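Local structure of O-phospho-L-seryl-tRNA:Cys-tRNA synthase (Methanocaldococcus jannaschii DSM 2661, 5X6B) at residues I128-I133 / V152-A157; G137-L142 / K190-G195; V141-A146 / E178-V183; I197-V202 / I224-N229. The protein catalyses the conversion of tRNA-bound O-phosphoserine into cysteine, probably using the pyridoxal phosphate carried on one of its lysines. All coordinates share one frame; numbering follows the deposited sequence.

Contact 1: I128-I133 / V152-A157; sequences IVMHAI and VAAERA
Met130 reaches from helix 122-132 across to Ala153, Ala154 and Ala157 at the end of helix 148-156, two helices that touch in the large domain of the fold type I (aspartate aminotransferase-like) pyridoxal phosphate enzymes. Its CB rests 3.7 Å from Ala157 CB. At CG the chain turns anti to the carbonyl carbon (chi1 -77°) and then runs fully extended, which carries the sulfur to the neighbouring helix. SD lies against backbone as much as side chain: it is 3.4 Å from Ala154 CA and 3.6 Å from Ala153 C, with Ala153 CB at 4.0 Å from the same SD. The terminal CE touches Ala154 CB at 4.0 Å and, beyond the helix pair, packs on Leu198 and Val140 of the sheet. No hydrogen bond crosses this interface; small alanine side chains let the thioether approach the helix backbone. Polar ends are served elsewhere: His131 ND1 bonds Glu289 of the same chain, while Arg156 NE makes a salt bridge to Glu289 of the second subunit. Ala157, the first residue past the helical angles, also places its CB 3.8 Å from Met130 O.

Contact 2: G137-L142 / K190-G195; sequences GDYVVL and KGKNVG
Tyr139 pairs with Val194 in a parallel beta bridge, CA to CA 4.6 Å, the only one within these segments, whose touching parts run 77° apart; the strand pairing continues through Val141 with Leu196 and Leu198. Two backbone bonds define the bridge: Tyr139 N donates to Asn193 O at 2.8 Å, and Gly195 N to Tyr139 O at 3.1 Å. Just ahead of it, Asp138 and Asn193 extend their side chains side by side in the same direction. Asn193 ND2 gives a hydrogen bond of 3.1 Å to Asp138 OD1, but from above the carboxylate, 52° out of its plane; the amide and carboxylate planes are nearly perpendicular. The other oxygen, OD2, is held by Lys135 N. These residues lead into neighbouring parallel strands, 139-143 and 194-200, of the seven-stranded mixed sheet of the fold type I large domain. Val141 and Val194 cross at about a right angle, with Val141 CG2 3.7 Å from Val194 CG1, while Leu187 of helix 179-188 packs on both Tyr139 and Val194. Towards the exposed end of 190-195, the Tyr139 ring meets Lys192 CG obliquely through CE2, and the bend at chi2 (73°) turns the lysine chain beyond CG away from the strand.

Contact 3: V141-A146 / E178-V183; sequences VLDKNA and EGYKEV
Tyr180 OH comes 3.1 Å from Asp143 N, yet the angle is too poor for a hydrogen bond; the bond of this hydroxyl is to Leu198 O, for which it must be the donor. The phenol therefore reaches past strand 139-143 to the next strand of the sheet. The hydroxyl also lies close to Leu142 C, at 3.6 Å, and to Asp143 CB, at 3.7 Å. Along the rest of the ring, Val141 O sits in the ring plane at the edge, 3.6 Å from Tyr180 CE1, and Val141 CG1 meets Tyr180 CD1 at 3.6 Å, the two side chains running in opposite directions. One helix turn later Val183 CG1 adds a looser touch, 4.1 Å from Val141 CG1. This is strand-on-helix packing of an alpha/beta domain: helix 179-188, which lies in the connection between strands 160-166 and 194-200, packs over the intervening strand 139-143. The closest approach of the axes of 141-143 and 179-183 is 9.4 Å, their N-to-C directions 145° apart. Asp143 ends that strand and starts a type I turn to Ala146. Its chi1 of 58° sets CG between the backbone N and carbonyl carbon, turning the carboxylate so that OD1 meets Thr200 OG1 in a hydrogen bond.

Contact 4: I197-V202 / I224-N229; sequences ILLTHV and IPFLLN
Ile197 and Phe226 open a run of four parallel bridges that ends at Thr200 and Asn229, the two strand axes 4.7 Å apart and inclined by 16°. Five backbone bonds alternate across the gap, beginning with Ile197 N to Pro225 O at 2.7 Å and N-H...O 174°, and finishing with His201 N to Asn229 O at 3.1 Å. Side chains of bridged pairs extend to the same face of the sheet. On the Ile197, Leu199, Phe226 and Leu228 face, the Phe226 ring turns its edge to the neighbouring strand: CE1 lies 3.6 Å from Leu199 CB, which is in the ring plane, and CD1 is 3.9 Å from Ile197 CG2. Leu228 sends CD2 over one face of the His201 imidazole, 4.2 Å from the centroid in a CH-pi contact. On the opposite face Leu198 CD1 meets Leu227 CD2 at 3.7 Å.

Helix 212-221, the connection of this beta-alpha-beta unit, packs on the sheet face bearing Ile197, Leu199 and Phe226, Val215 against all three and Ala219 against Ile197; helix 122-132 packs on Leu198 and Leu227. Further out, His201 ND1 bonds Thr233 OG1, and Asn229 OD1 accepts from Ala231 N. The latter bond supports the modelled amide orientation: ND2 then faces the pyridoxal phosphate-lysine adduct at position 255 and donates to its N1. Many fold type I enzymes present an aspartate there; a neutral amide donor, unlike a carboxylate, would not be expected to stabilise a protonated pyridine nitrogen.

All four contacts belong to one large-domain sheet and the helices on its two sides. Strand 194-200 belongs to contacts 2 and 4 and is touched by contact 3: Val141 O probably bonds Leu198 N (2.7 Å), and the hydrogen bond from Tyr180 OH to Leu198 O measures 2.5 Å, the centres of contacts 3 and 4 being about 10 Å apart. Contact 1 sits on the other side from helix 179-188, with Val129 CG2 3.8 Å from Leu227 CD2 and the centres of contacts 1 and 4 about 13 Å apart. Contact 4 reaches the cofactor directly, through Asn229 ND2 and N1 of the modified lysine. By nearest atoms, the bound nucleic acid lies about 18 Å from contact 1 and about 35 Å from contact 3.

Contact 1: I128-I133 / V152-A157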
loop_
_atom_site.group_PDB
_atom_site.type_symbol
_atom_site.label_atom_id
_atom_site.label_comp_id
_atom_site.label_asym_id
_atom_site.label_seq_id
_atom_site.Cartn_x
_atom_site.Cartn_y
_atom_site.Cartn_z
ATOM N N ILE B 128 7.179 -20.225 2.981
ATOM C CA ILE B 128 6.628 -20.487 4.304
ATOM C C ILE B 128 6.163 -21.929 4.456
ATOM O O ILE B 128 6.532 -22.598 5.420
ATOM C CB ILE B 128 5.457 -19.540 4.625
ATOM C CG1 ILE B 128 5.994 -18.163 5.011
ATOM C CG2 ILE B 128 4.621 -20.087 5.768
ATOM C CD1 ILE B 128 4.935 -17.109 5.105
ATOM N N VAL B 129 5.369 -22.416 3.507
ATOM C CA VAL B 129 4.869 -23.785 3.607
ATOM C C VAL B 129 5.994 -24.794 3.350
ATOM O O VAL B 129 6.008 -25.870 3.938
ATOM C CB VAL B 129 3.688 -24.054 2.637
ATOM C CG1 VAL B 129 2.518 -23.146 2.967
ATOM C CG2 VAL B 129 4.110 -23.884 1.189
ATOM N N MET B 130 6.943 -24.433 2.492
ATOM C CA MET B 130 8.091 -25.290 2.230
ATOM C C MET B 130 8.973 -25.396 3.466
ATOM O O MET B 130 9.697 -26.376 3.646
ATOM C CB MET B 130 8.915 -24.755 1.058
ATOM C CG MET B 130 8.329 -25.023 -0.309
ATOM S SD MET B 130 9.439 -24.421 -1.595
ATOM C CE MET B 130 8.464 -24.740 -3.067
ATOM N N HIS B 131 8.905 -24.377 4.315
ATOM C CA HIS B 131 9.784 -24.282 5.470
ATOM C C HIS B 131 9.138 -24.866 6.721
ATOM O O HIS B 131 9.831 -25.352 7.615
ATOM C CB HIS B 131 10.176 -22.822 5.706
ATOM C CG HIS B 131 11.212 -22.634 6.768
ATOM N ND1 HIS B 131 10.889 -22.414 8.090
ATOM C CD2 HIS B 131 12.563 -22.626 6.702
ATOM C CE1 HIS B 131 11.999 -22.285 8.794
ATOM N NE2 HIS B 131 13.030 -22.410 7.976
ATOM N N ALA B 132 7.811 -24.830 6.774
ATOM C CA ALA B 132 7.084 -25.222 7.977
ATOM C C ALA B 132 6.349 -26.556 7.843
ATOM O O ALA B 132 5.857 -27.098 8.833
ATOM C CB ALA B 132 6.101 -24.133 8.362
ATOM N N ILE B 133 6.261 -27.078 6.624
ATOM C CA ILE B 133 5.548 -28.332 6.391
ATOM C C ILE B 133 6.522 -29.430 5.992
ATOM O O ILE B 133 6.547 -30.500 6.592
ATOM C CB ILE B 133 4.466 -28.180 5.300
ATOM C CG1 ILE B 133 3.548 -27.000 5.627
ATOM C CG2 ILE B 133 3.668 -29.466 5.145
ATOM C CD1 ILE B 133 2.891 -27.094 6.989
ATOM N N VAL B 152 13.427 -21.335 -6.552
ATOM C CA VAL B 152 14.291 -20.587 -5.648
ATOM C C VAL B 152 13.841 -20.748 -4.194
ATOM O O VAL B 152 14.672 -20.853 -3.293
ATOM C CB VAL B 152 14.335 -19.093 -6.026
ATOM C CG1 VAL B 152 15.255 -18.321 -5.087
ATOM C CG2 VAL B 152 14.799 -18.934 -7.464
ATOM N N ALA B 153 12.533 -20.789 -3.969
ATOM C CA ALA B 153 12.016 -20.960 -2.615
ATOM C C ALA B 153 12.326 -22.358 -2.094
ATOM O O ALA B 153 12.569 -22.540 -0.901
ATOM C CB ALA B 153 10.516 -20.695 -2.567
ATOM N N ALA B 154 12.315 -23.342 -2.988
ATOM C CA ALA B 154 12.635 -24.715 -2.610
ATOM C C ALA B 154 14.098 -24.840 -2.209
ATOM O O ALA B 154 14.425 -25.453 -1.190
ATOM C CB ALA B 154 12.310 -25.667 -3.740
ATOM N N GLU B 155 14.972 -24.246 -3.013
ATOM C CA GLU B 155 16.393 -24.226 -2.715
ATOM C C GLU B 155 16.644 -23.522 -1.382
ATOM O O GLU B 155 17.512 -23.928 -0.613
ATOM C CB GLU B 155 17.164 -23.548 -3.850
ATOM C CG GLU B 155 18.674 -23.689 -3.757
ATOM C CD GLU B 155 19.376 -23.270 -5.039
ATOM O OE1 GLU B 155 18.679 -23.055 -6.054
ATOM O OE2 GLU B 155 20.622 -23.160 -5.032
ATOM N N ARG B 156 15.864 -22.484 -1.097
ATOM C CA ARG B 156 16.013 -21.762 0.161
ATOM C C ARG B 156 15.519 -22.603 1.331
ATOM O O ARG B 156 16.058 -22.523 2.434
ATOM C CB ARG B 156 15.264 -20.429 0.129
ATOM C CG ARG B 156 15.689 -19.489 1.247
ATOM C CD ARG B 156 14.912 -18.184 1.255
ATOM N NE ARG B 156 15.457 -17.249 2.239
ATOM C CZ ARG B 156 14.876 -16.108 2.597
ATOM N NH1 ARG B 156 13.715 -15.754 2.062
ATOM N NH2 ARG B 156 15.452 -15.325 3.498
ATOM N N ALA B 157 14.493 -23.411 1.092
ATOM C CA ALA B 157 13.977 -24.294 2.128
ATOM C C ALA B 157 14.772 -25.597 2.147
ATOM O O ALA B 157 14.402 -26.553 2.835
ATOM C CB ALA B 157 12.501 -24.571 1.919
#

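Contact 2: G137-L142 / K190-G195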
loop_
_atom_site.group_PDB
_atom_site.type_symbol
_atom_site.label_atom_id
_atom_site.label_comp_id
_atom_site.label_asym_id
_atom_site.label_seq_id
_atom_site.Cartn_x
_atom_site.Cartn_y
_atom_site.Cartn_z
ATOM N N GLY B 137 15.500 -31.673 2.762
ATOM C CA GLY B 137 15.872 -32.798 1.926
ATOM C C GLY B 137 14.693 -33.402 1.188
ATOM O O GLY B 137 14.878 -34.169 0.242
ATOM N N ASP B 138 13.481 -33.058 1.616
ATOM C CA ASP B 138 12.272 -33.539 0.946
ATOM C C ASP B 138 12.223 -33.108 -0.515
ATOM O O ASP B 138 12.922 -32.184 -0.938
ATOM C CB ASP B 138 11.011 -33.047 1.659
ATOM C CG ASP B 138 10.698 -33.840 2.912
ATOM O OD1 ASP B 138 11.374 -34.861 3.156
ATOM O OD2 ASP B 138 9.766 -33.442 3.647
ATOM N N TYR B 139 11.392 -33.793 -1.285
ATOM C CA TYR B 139 11.222 -33.453 -2.684
ATOM C C TYR B 139 9.929 -32.676 -2.876
ATOM O O TYR B 139 8.883 -33.043 -2.332
ATOM C CB TYR B 139 11.234 -34.713 -3.558
ATOM C CG TYR B 139 12.602 -35.066 -4.104
ATOM C CD1 TYR B 139 12.962 -34.726 -5.402
ATOM C CD2 TYR B 139 13.537 -35.731 -3.320
ATOM C CE1 TYR B 139 14.210 -35.042 -5.908
ATOM C CE2 TYR B 139 14.793 -36.046 -3.819
ATOM C CZ TYR B 139 15.121 -35.704 -5.112
ATOM O OH TYR B 139 16.367 -36.017 -5.609
ATOM N N VAL B 140 10.021 -31.580 -3.621
ATOM C CA VAL B 140 8.844 -30.841 -4.053
ATOM C C VAL B 140 8.497 -31.253 -5.476
ATOM O O VAL B 140 9.322 -31.132 -6.384
ATOM C CB VAL B 140 9.059 -29.311 -3.993
ATOM C CG1 VAL B 140 7.926 -28.584 -4.700
ATOM C CG2 VAL B 140 9.170 -28.846 -2.556
ATOM N N VAL B 141 7.282 -31.752 -5.668
ATOM C CA VAL B 141 6.845 -32.157 -6.999
ATOM C C VAL B 141 6.005 -31.048 -7.630
ATOM O O VAL B 141 4.931 -30.713 -7.130
ATOM C CB VAL B 141 6.047 -33.475 -6.954
ATOM C CG1 VAL B 141 5.555 -33.850 -8.339
ATOM C CG2 VAL B 141 6.908 -34.592 -6.375
ATOM N N LEU B 142 6.515 -30.476 -8.720
ATOM C CA LEU B 142 5.869 -29.352 -9.392
ATOM C C LEU B 142 5.871 -29.518 -10.909
ATOM O O LEU B 142 6.637 -30.316 -11.451
ATOM C CB LEU B 142 6.555 -28.035 -9.008
ATOM C CG LEU B 142 8.090 -27.946 -9.013
ATOM C CD1 LEU B 142 8.670 -27.786 -10.413
ATOM C CD2 LEU B 142 8.563 -26.802 -8.129
ATOM N N LYS B 190 12.345 -44.939 -4.900
ATOM C CA LYS B 190 13.780 -44.761 -4.708
ATOM C C LYS B 190 14.111 -44.338 -3.280
ATOM O O LYS B 190 15.225 -43.891 -3.002
ATOM C CB LYS B 190 14.334 -43.735 -5.697
ATOM C CG LYS B 190 14.254 -44.169 -7.148
ATOM C CD LYS B 190 14.834 -43.113 -8.074
ATOM C CE LYS B 190 14.885 -43.610 -9.512
ATOM N NZ LYS B 190 13.577 -44.174 -9.956
ATOM N N GLY B 191 13.142 -44.479 -2.377
ATOM C CA GLY B 191 13.365 -44.178 -0.974
ATOM C C GLY B 191 13.318 -42.696 -0.644
ATOM O O GLY B 191 13.415 -42.307 0.521
ATOM N N LYS B 192 13.175 -41.869 -1.675
ATOM C CA LYS B 192 13.040 -40.429 -1.496
ATOM C C LYS B 192 11.666 -40.075 -0.932
ATOM O O LYS B 192 10.679 -40.772 -1.184
ATOM C CB LYS B 192 13.267 -39.697 -2.820
ATOM C CG LYS B 192 14.707 -39.289 -3.081
ATOM C CD LYS B 192 15.598 -40.461 -3.432
ATOM C CE LYS B 192 17.015 -39.986 -3.712
ATOM N NZ LYS B 192 17.965 -41.120 -3.885
ATOM N N ASN B 193 11.604 -38.998 -0.160
ATOM C CA ASN B 193 10.332 -38.535 0.376
ATOM C C ASN B 193 9.803 -37.312 -0.372
ATOM O O ASN B 193 10.568 -36.432 -0.767
ATOM C CB ASN B 193 10.460 -38.217 1.866
ATOM C CG ASN B 193 9.123 -37.904 2.510
ATOM O OD1 ASN B 193 8.091 -38.461 2.129
ATOM N ND2 ASN B 193 9.130 -36.999 3.483
ATOM N N VAL B 194 8.490 -37.273 -0.572
ATOM C CA VAL B 194 7.840 -36.128 -1.196
ATOM C C VAL B 194 7.048 -35.358 -0.152
ATOM O O VAL B 194 6.029 -35.840 0.349
ATOM C CB VAL B 194 6.906 -36.551 -2.340
ATOM C CG1 VAL B 194 6.129 -35.350 -2.862
ATOM C CG2 VAL B 194 7.704 -37.202 -3.459
ATOM N N GLY B 195 7.526 -34.163 0.177
ATOM C CA GLY B 195 6.908 -33.358 1.211
ATOM C C GLY B 195 5.781 -32.483 0.702
ATOM O O GLY B 195 4.857 -32.151 1.448
#

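Contact 3: V141-A146 / E178-V183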
loop_
_atom_site.group_PDB
_atom_site.type_symbol
_atom_site.label_atom_id
_atom_site.label_comp_id
_atom_site.label_asym_id
_atom_site.label_seq_id
_atom_site.Cartn_x
_atom_site.Cartn_y
_atom_site.Cartn_z
ATOM N N VAL B 141 7.282 -31.752 -5.668
ATOM C CA VAL B 141 6.845 -32.157 -6.999
ATOM C C VAL B 141 6.005 -31.048 -7.630
ATOM O O VAL B 141 4.931 -30.713 -7.130
ATOM C CB VAL B 141 6.047 -33.475 -6.954
ATOM C CG1 VAL B 141 5.555 -33.850 -8.339
ATOM C CG2 VAL B 141 6.908 -34.592 -6.375
ATOM N N LEU B 142 6.515 -30.476 -8.720
ATOM C CA LEU B 142 5.869 -29.352 -9.392
ATOM C C LEU B 142 5.871 -29.518 -10.909
ATOM O O LEU B 142 6.637 -30.316 -11.451
ATOM C CB LEU B 142 6.555 -28.035 -9.008
ATOM C CG LEU B 142 8.090 -27.946 -9.013
ATOM C CD1 LEU B 142 8.670 -27.786 -10.413
ATOM C CD2 LEU B 142 8.563 -26.802 -8.129
ATOM N N ASP B 143 5.020 -28.755 -11.592
ATOM C CA ASP B 143 4.957 -28.791 -13.054
ATOM C C ASP B 143 6.189 -28.139 -13.676
ATOM O O ASP B 143 6.877 -27.360 -13.032
ATOM C CB ASP B 143 3.685 -28.100 -13.562
ATOM C CG ASP B 143 3.582 -26.652 -13.111
ATOM O OD1 ASP B 143 4.085 -26.320 -12.019
ATOM O OD2 ASP B 143 3.002 -25.837 -13.856
ATOM N N LYS B 144 6.457 -28.452 -14.937
ATOM C CA LYS B 144 7.624 -27.909 -15.625
ATOM C C LYS B 144 7.428 -26.451 -16.028
ATOM O O LYS B 144 8.379 -25.778 -16.427
ATOM C CB LYS B 144 7.955 -28.757 -16.857
ATOM C CG LYS B 144 9.357 -29.334 -16.831
ATOM C CD LYS B 144 9.682 -30.131 -18.083
ATOM C CE LYS B 144 9.927 -31.596 -17.733
ATOM N NZ LYS B 144 10.590 -32.357 -18.831
ATOM N N ASN B 145 6.194 -25.967 -15.919
ATOM C CA ASN B 145 5.882 -24.577 -16.237
ATOM C C ASN B 145 5.971 -23.666 -15.021
ATOM O O ASN B 145 5.585 -22.496 -15.081
ATOM C CB ASN B 145 4.479 -24.460 -16.837
ATOM C CG ASN B 145 4.453 -24.719 -18.322
ATOM O OD1 ASN B 145 5.496 -24.790 -18.975
ATOM N ND2 ASN B 145 3.249 -24.830 -18.873
ATOM N N ALA B 146 6.472 -24.207 -13.918
ATOM C CA ALA B 146 6.472 -23.487 -12.650
ATOM C C ALA B 146 7.315 -22.217 -12.700
ATOM O O ALA B 146 8.342 -22.155 -13.385
ATOM C CB ALA B 146 6.953 -24.397 -11.529
ATOM N N GLU B 178 -1.795 -35.811 -14.996
ATOM C CA GLU B 178 -1.834 -37.201 -14.563
ATOM C C GLU B 178 -0.421 -37.718 -14.318
ATOM O O GLU B 178 -0.225 -38.703 -13.606
ATOM C CB GLU B 178 -2.556 -38.066 -15.599
ATOM C CG GLU B 178 -4.016 -37.667 -15.839
ATOM C CD GLU B 178 -4.173 -36.470 -16.768
ATOM O OE1 GLU B 178 -3.158 -36.002 -17.327
ATOM O OE2 GLU B 178 -5.314 -35.993 -16.935
ATOM N N GLY B 179 0.561 -37.032 -14.898
ATOM C CA GLY B 179 1.957 -37.393 -14.736
ATOM C C GLY B 179 2.494 -37.157 -13.333
ATOM O O GLY B 179 3.614 -37.559 -13.015
ATOM N N TYR B 180 1.699 -36.499 -12.494
ATOM C CA TYR B 180 2.082 -36.264 -11.108
ATOM C C TYR B 180 2.236 -37.580 -10.363
ATOM O O TYR B 180 3.125 -37.721 -9.524
ATOM C CB TYR B 180 1.054 -35.378 -10.397
ATOM C CG TYR B 180 1.381 -33.903 -10.441
ATOM C CD1 TYR B 180 2.169 -33.317 -9.459
ATOM C CD2 TYR B 180 0.903 -33.096 -11.465
ATOM C CE1 TYR B 180 2.471 -31.965 -9.494
ATOM C CE2 TYR B 180 1.197 -31.746 -11.511
ATOM C CZ TYR B 180 1.981 -31.186 -10.524
ATOM O OH TYR B 180 2.275 -29.844 -10.574
ATOM N N LYS B 181 1.374 -38.543 -10.678
ATOM C CA LYS B 181 1.420 -39.848 -10.028
ATOM C C LYS B 181 2.735 -40.582 -10.308
ATOM O O LYS B 181 3.389 -41.065 -9.382
ATOM C CB LYS B 181 0.233 -40.716 -10.463
ATOM C CG LYS B 181 0.515 -42.209 -10.353
ATOM C CD LYS B 181 -0.733 -43.041 -10.102
ATOM C CE LYS B 181 -0.354 -44.388 -9.490
ATOM N NZ LYS B 181 -1.495 -45.341 -9.395
ATOM N N GLU B 182 3.125 -40.652 -11.579
ATOM C CA GLU B 182 4.323 -41.400 -11.968
ATOM C C GLU B 182 5.589 -40.833 -11.338
ATOM O O GLU B 182 6.463 -41.585 -10.914
ATOM C CB GLU B 182 4.483 -41.433 -13.492
ATOM C CG GLU B 182 3.173 -41.534 -14.257
ATOM C CD GLU B 182 3.347 -41.369 -15.759
ATOM O OE1 GLU B 182 4.499 -41.209 -16.222
ATOM O OE2 GLU B 182 2.324 -41.398 -16.478
ATOM N N VAL B 183 5.679 -39.507 -11.268
ATOM C CA VAL B 183 6.835 -38.848 -10.673
ATOM C C VAL B 183 6.946 -39.163 -9.181
ATOM O O VAL B 183 8.016 -39.534 -8.691
ATOM C CB VAL B 183 6.771 -37.322 -10.875
ATOM C CG1 VAL B 183 7.911 -36.637 -10.142
ATOM C CG2 VAL B 183 6.815 -36.986 -12.358
#

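Contact 4: I197-V202 / I224-N229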
loop_
_atom_site.group_PDB
_atom_site.type_symbol
_atom_site.label_atom_id
_atom_site.label_comp_id
_atom_site.label_asym_id
_atom_site.label_seq_id
_atom_site.Cartn_x
_atom_site.Cartn_y
_atom_site.Cartn_z
ATOM N N ILE B 197 3.325 -31.335 -2.969
ATOM C CA ILE B 197 2.915 -31.280 -4.368
ATOM C C ILE B 197 2.492 -29.856 -4.743
ATOM O O ILE B 197 1.651 -29.248 -4.073
ATOM C CB ILE B 197 1.765 -32.254 -4.654
ATOM C CG1 ILE B 197 2.191 -33.676 -4.304
ATOM C CG2 ILE B 197 1.349 -32.175 -6.114
ATOM C CD1 ILE B 197 1.076 -34.672 -4.401
ATOM N N LEU B 198 3.081 -29.333 -5.814
ATOM C CA LEU B 198 2.861 -27.946 -6.215
ATOM C C LEU B 198 2.358 -27.842 -7.656
ATOM O O LEU B 198 2.938 -28.429 -8.569
ATOM C CB LEU B 198 4.157 -27.143 -6.047
ATOM C CG LEU B 198 4.141 -25.623 -6.245
ATOM C CD1 LEU B 198 5.140 -24.971 -5.302
ATOM C CD2 LEU B 198 4.461 -25.243 -7.685
ATOM N N LEU B 199 1.282 -27.089 -7.856
ATOM C CA LEU B 199 0.764 -26.856 -9.201
ATOM C C LEU B 199 0.639 -25.365 -9.508
ATOM O O LEU B 199 -0.101 -24.641 -8.840
ATOM C CB LEU B 199 -0.597 -27.537 -9.384
ATOM C CG LEU B 199 -1.297 -27.254 -10.719
ATOM C CD1 LEU B 199 -0.459 -27.742 -11.897
ATOM C CD2 LEU B 199 -2.688 -27.872 -10.747
ATOM N N THR B 200 1.377 -24.912 -10.515
ATOM C CA THR B 200 1.238 -23.550 -11.001
ATOM C C THR B 200 -0.090 -23.440 -11.739
ATOM O O THR B 200 -0.203 -23.885 -12.884
ATOM C CB THR B 200 2.394 -23.157 -11.932
ATOM O OG1 THR B 200 3.637 -23.337 -11.247
ATOM C CG2 THR B 200 2.269 -21.707 -12.347
ATOM N N HIS B 201 -1.089 -22.859 -11.078
ATOM C CA HIS B 201 -2.462 -22.854 -11.593
ATOM C C HIS B 201 -2.560 -22.227 -12.980
ATOM O O HIS B 201 -3.255 -22.744 -13.855
ATOM C CB HIS B 201 -3.387 -22.121 -10.629
ATOM C CG HIS B 201 -4.831 -22.459 -10.811
ATOM N ND1 HIS B 201 -5.835 -21.849 -10.091
ATOM C CD2 HIS B 201 -5.442 -23.349 -11.627
ATOM C CE1 HIS B 201 -7.003 -22.346 -10.458
ATOM N NE2 HIS B 201 -6.792 -23.259 -11.389
ATOM N N VAL B 202 -1.869 -21.106 -13.164
ATOM C CA VAL B 202 -1.619 -20.550 -14.486
ATOM C C VAL B 202 -0.144 -20.165 -14.561
ATOM O O VAL B 202 0.335 -19.353 -13.766
ATOM C CB VAL B 202 -2.518 -19.319 -14.793
ATOM C CG1 VAL B 202 -1.964 -18.522 -15.963
ATOM C CG2 VAL B 202 -3.940 -19.751 -15.091
ATOM N N ILE B 224 -0.112 -36.646 0.212
ATOM C CA ILE B 224 0.917 -35.610 0.178
ATOM C C ILE B 224 0.283 -34.223 0.082
ATOM O O ILE B 224 -0.615 -34.005 -0.733
ATOM C CB ILE B 224 1.885 -35.821 -1.003
ATOM C CG1 ILE B 224 2.456 -37.239 -0.972
ATOM C CG2 ILE B 224 3.014 -34.798 -0.975
ATOM C CD1 ILE B 224 3.254 -37.600 -2.202
ATOM N N PRO B 225 0.737 -33.285 0.929
ATOM C CA PRO B 225 0.238 -31.903 0.937
ATOM C C PRO B 225 0.290 -31.233 -0.437
ATOM O O PRO B 225 1.285 -31.361 -1.159
ATOM C CB PRO B 225 1.177 -31.202 1.920
ATOM C CG PRO B 225 1.598 -32.282 2.855
ATOM C CD PRO B 225 1.704 -33.525 2.017
ATOM N N PHE B 226 -0.784 -30.523 -0.777
ATOM C CA PHE B 226 -0.940 -29.912 -2.092
ATOM C C PHE B 226 -1.029 -28.385 -1.997
ATOM O O PHE B 226 -1.964 -27.832 -1.407
ATOM C CB PHE B 226 -2.182 -30.488 -2.784
ATOM C CG PHE B 226 -2.473 -29.896 -4.144
ATOM C CD1 PHE B 226 -1.452 -29.638 -5.044
ATOM C CD2 PHE B 226 -3.782 -29.646 -4.535
ATOM C CE1 PHE B 226 -1.725 -29.108 -6.297
ATOM C CE2 PHE B 226 -4.062 -29.123 -5.789
ATOM C CZ PHE B 226 -3.032 -28.854 -6.671
ATOM N N LEU B 227 -0.033 -27.716 -2.574
ATOM C CA LEU B 227 -0.038 -26.261 -2.685
ATOM C C LEU B 227 -0.358 -25.828 -4.111
ATOM O O LEU B 227 0.367 -26.162 -5.052
ATOM C CB LEU B 227 1.310 -25.676 -2.255
ATOM C CG LEU B 227 1.594 -24.244 -2.720
ATOM C CD1 LEU B 227 0.652 -23.256 -2.059
ATOM C CD2 LEU B 227 3.040 -23.865 -2.455
ATOM N N LEU B 228 -1.448 -25.086 -4.266
ATOM C CA LEU B 228 -1.831 -24.542 -5.566
ATOM C C LEU B 228 -1.346 -23.101 -5.699
ATOM O O LEU B 228 -1.792 -22.218 -4.961
ATOM C CB LEU B 228 -3.348 -24.621 -5.752
ATOM C CG LEU B 228 -3.940 -24.118 -7.070
ATOM C CD1 LEU B 228 -3.390 -24.883 -8.263
ATOM C CD2 LEU B 228 -5.454 -24.198 -7.028
ATOM N N ASN B 229 -0.414 -22.868 -6.619
ATOM C CA ASN B 229 0.095 -21.519 -6.850
ATOM C C ASN B 229 -0.909 -20.684 -7.625
ATOM O O ASN B 229 -0.922 -20.692 -8.855
ATOM C CB ASN B 229 1.421 -21.549 -7.604
ATOM C CG ASN B 229 2.009 -20.164 -7.794
ATOM O OD1 ASN B 229 1.557 -19.198 -7.182
ATOM N ND2 ASN B 229 3.017 -20.057 -8.653
#